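Gamma-glutamyltransferase 1 Threonine peptidase. MEROPS family T03 (Pseudomonas nitroreducens, PDB 7D9E) probably transfers gamma-glutamyl groups from donors such as glutamine to acceptor amines or water, as an N-terminal nucleophile enzyme used in theanine synthesis. Local coordinates at residues E307-A312 / A341-P346. Numbering follows the deposited sequence.
Sequences EKRVFA and AGEVNP
Helix 297-317 passes segment 341-346, which leads out of helix 334-343, with the CA atoms of Arg309 and Glu343 8.4 Å apart. The arginine chain bends at its second torsion (chi2 81°), which carries the guanidinium across to the Glu343 carboxylate. Arg309 NE donates to Glu343 OE1 at 2.9 Å in a nearly straight hydrogen bond that is part of a salt bridge. The donor comes from the anti side, 35° out of the carboxylate plane, while OE1 lies close to the guanidinium plane, at its edge; the two planes are turned 76° apart. A water closes a second path, accepting from Arg309 NH2 and donating to the same Glu343 OE1. The backbone around Glu343 C and Val344 N covers one guanidinium face, Val344 CA lying 4.1 Å from Arg309 NH1. Further bonds fix its rotation: NH1 forms a salt bridge with Glu305 and NH2 bonds Ser350 OG, while Glu343 OE2 is taken by Arg340, which also binds Arg309 O. A leucine in place of Arg309 would probably leave Glu343 OE1 and Glu305 without this charged mate. Through charge and a covered guanidinium face, the contact joins segment 341-346 to helix 297-317 within the gamma-glutamyltranspeptidase L-subunit, as an interhelical salt bridge in a small arginine-glutamate network.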
ATOM      1  N   GLU A 307       7.697 -16.539  -7.003  1.00 20.06           N
ATOM      2  CA  GLU A 307       8.064 -15.143  -6.792  1.00 20.14           C
ATOM      3  C   GLU A 307       9.297 -14.752  -7.595  1.00 19.56           C
ATOM      4  O   GLU A 307       9.395 -13.603  -8.042  1.00 20.18           O
ATOM      5  CB  GLU A 307       8.239 -14.858  -5.297  1.00 19.97           C
ATOM      6  CG  GLU A 307       6.884 -14.965  -4.577  1.00 18.54           C
ATOM      7  CD  GLU A 307       6.975 -15.256  -3.102  1.00 19.78           C
ATOM      8  OE1 GLU A 307       8.068 -15.588  -2.604  1.00 22.67           O
ATOM      9  OE2 GLU A 307       5.914 -15.170  -2.442  1.00 20.76           O
ATOM     10  N   LYS A 308      10.213 -15.696  -7.837  1.00 19.30           N
ATOM     11  CA  LYS A 308      11.379 -15.403  -8.660  1.00 20.85           C
ATOM     12  C   LYS A 308      10.961 -14.854 -10.017  1.00 22.20           C
ATOM     13  O   LYS A 308      11.532 -13.869 -10.510  1.00 21.82           O
ATOM     14  CB  LYS A 308      12.209 -16.668  -8.861  1.00 21.45           C
ATOM     15  CG  LYS A 308      13.210 -16.953  -7.732  1.00 21.41           C
ATOM     16  CD  LYS A 308      13.946 -18.241  -8.034  1.00 22.81           C
ATOM     17  CE  LYS A 308      15.338 -18.302  -7.405  1.00 24.89           C
ATOM     18  NZ  LYS A 308      15.295 -18.193  -5.904  1.00 24.50           N
ATOM     19  N   ARG A 309       9.976 -15.507 -10.651  1.00 20.47           N
ATOM     20  CA  ARG A 309       9.574 -15.128 -12.002  1.00 21.55           C
ATOM     21  C   ARG A 309       8.772 -13.834 -11.984  1.00 19.60           C
ATOM     22  O   ARG A 309       8.920 -12.994 -12.877  1.00 21.92           O
ATOM     23  CB  ARG A 309       8.768 -16.263 -12.637  1.00 22.08           C
ATOM     24  CG  ARG A 309       9.622 -17.349 -13.277  1.00 23.85           C
ATOM     25  CD  ARG A 309      10.130 -18.317 -12.217  1.00 22.79           C
ATOM     26  NE  ARG A 309      11.146 -19.215 -12.757  1.00 23.90           N
ATOM     27  CZ  ARG A 309      11.724 -20.191 -12.067  1.00 24.13           C
ATOM     28  NH1 ARG A 309      11.377 -20.397 -10.812  1.00 22.95           N
ATOM     29  NH2 ARG A 309      12.664 -20.939 -12.631  1.00 27.49           N
ATOM     30  N   VAL A 310       7.926 -13.659 -10.976  1.00 18.85           N
ATOM     31  CA  VAL A 310       7.141 -12.439 -10.821  1.00 18.89           C
ATOM     32  C   VAL A 310       8.052 -11.230 -10.687  1.00 17.13           C
ATOM     33  O   VAL A 310       7.843 -10.188 -11.328  1.00 18.27           O
ATOM     34  CB  VAL A 310       6.201 -12.583  -9.611  1.00 19.84           C
ATOM     35  CG1 VAL A 310       5.539 -11.250  -9.274  1.00 21.96           C
ATOM     36  CG2 VAL A 310       5.175 -13.639  -9.886  1.00 20.86           C
ATOM     37  N   PHE A 311       9.086 -11.334  -9.843  1.00 19.27           N
ATOM     38  CA  PHE A 311       9.938 -10.173  -9.644  1.00 18.56           C
ATOM     39  C   PHE A 311      10.865  -9.941 -10.826  1.00 20.05           C
ATOM     40  O   PHE A 311      11.264  -8.797 -11.071  1.00 21.23           O
ATOM     41  CB  PHE A 311      10.697 -10.279  -8.331  1.00 17.74           C
ATOM     42  CG  PHE A 311       9.885  -9.802  -7.159  1.00 18.01           C
ATOM     43  CD1 PHE A 311       9.869  -8.457  -6.825  1.00 19.74           C
ATOM     44  CD2 PHE A 311       9.094 -10.686  -6.432  1.00 19.68           C
ATOM     45  CE1 PHE A 311       9.098  -8.003  -5.767  1.00 20.71           C
ATOM     46  CE2 PHE A 311       8.309 -10.226  -5.361  1.00 19.54           C
ATOM     47  CZ  PHE A 311       8.328  -8.895  -5.031  1.00 18.95           C
ATOM     48  N   ALA A 312      11.209 -10.993 -11.576  1.00 20.65           N
ATOM     49  CA  ALA A 312      11.971 -10.766 -12.805  1.00 23.24           C
ATOM     50  C   ALA A 312      11.199  -9.876 -13.773  1.00 24.21           C
ATOM     51  O   ALA A 312      11.770  -8.945 -14.365  1.00 24.11           O
ATOM     52  CB  ALA A 312      12.315 -12.094 -13.480  1.00 22.46           C
ATOM     53  N   ALA A 341       4.839 -20.973 -15.398  1.00 24.63           N
ATOM     54  CA  ALA A 341       4.594 -22.020 -14.413  1.00 25.59           C
ATOM     55  C   ALA A 341       5.476 -23.228 -14.675  1.00 26.92           C
ATOM     56  O   ALA A 341       5.903 -23.901 -13.730  1.00 27.80           O
ATOM     57  CB  ALA A 341       3.130 -22.445 -14.449  1.00 25.20           C
ATOM     58  N   GLY A 342       5.756 -23.520 -15.943  1.00 30.55           N
ATOM     59  CA  GLY A 342       6.624 -24.633 -16.277  1.00 31.43           C
ATOM     60  C   GLY A 342       8.036 -24.495 -15.762  1.00 32.94           C
ATOM     61  O   GLY A 342       8.736 -25.511 -15.625  1.00 34.69           O
ATOM     62  N   GLU A 343       8.471 -23.266 -15.464  1.00 29.93           N
ATOM     63  CA  GLU A 343       9.823 -23.025 -14.980  1.00 30.98           C
ATOM     64  C   GLU A 343       9.979 -23.371 -13.506  1.00 29.00           C
ATOM     65  O   GLU A 343      11.108 -23.579 -13.046  1.00 32.04           O
ATOM     66  CB  GLU A 343      10.186 -21.544 -15.119  1.00 31.00           C
ATOM     67  CG  GLU A 343      10.231 -21.018 -16.540  1.00 30.43           C
ATOM     68  CD  GLU A 343      10.715 -19.578 -16.600  1.00 35.19           C
ATOM     69  OE1 GLU A 343      11.438 -19.123 -15.667  1.00 31.74           O
ATOM     70  OE2 GLU A 343      10.358 -18.887 -17.570  1.00 35.70           O
ATOM     71  N   VAL A 344       8.875 -23.399 -12.758  1.00 25.79           N
ATOM     72  CA  VAL A 344       8.937 -23.648 -11.326  1.00 25.14           C
ATOM     73  C   VAL A 344       9.557 -25.012 -11.070  1.00 28.66           C
ATOM     74  O   VAL A 344       9.133 -26.030 -11.634  1.00 29.20           O
ATOM     75  CB  VAL A 344       7.529 -23.552 -10.725  1.00 27.83           C
ATOM     76  CG1 VAL A 344       7.506 -24.120  -9.302  1.00 30.43           C
ATOM     77  CG2 VAL A 344       7.058 -22.106 -10.736  1.00 28.30           C
ATOM     78  N   ASN A 345      10.561 -25.038 -10.197  1.00 28.60           N
ATOM     79  CA  ASN A 345      11.221 -26.279  -9.835  1.00 30.93           C
ATOM     80  C   ASN A 345      10.731 -26.702  -8.457  1.00 30.07           C
ATOM     81  O   ASN A 345      11.074 -26.046  -7.454  1.00 27.72           O
ATOM     82  CB  ASN A 345      12.736 -26.081  -9.839  1.00 27.97           C
ATOM     83  CG  ASN A 345      13.492 -27.374  -9.632  1.00 32.06           C
ATOM     84  OD1 ASN A 345      12.976 -28.314  -9.034  1.00 30.84           O
ATOM     85  ND2 ASN A 345      14.711 -27.443 -10.168  1.00 34.61           N
ATOM     86  N   PRO A 346       9.923 -27.762  -8.351  1.00 28.51           N
ATOM     87  CA  PRO A 346       9.315 -28.094  -7.056  1.00 27.83           C
ATOM     88  C   PRO A 346      10.287 -28.699  -6.067  1.00 29.76           C
ATOM     89  O   PRO A 346       9.944 -28.802  -4.886  1.00 29.22           O
ATOM     90  CB  PRO A 346       8.248 -29.146  -7.419  1.00 33.51           C
ATOM     91  CG  PRO A 346       8.062 -29.022  -8.881  1.00 44.18           C
ATOM     92  CD  PRO A 346       9.447 -28.697  -9.388  1.00 36.99           C
TER
HETATM   93  O   HOH W   1      14.250 -20.007 -14.968  1.00 40.80           O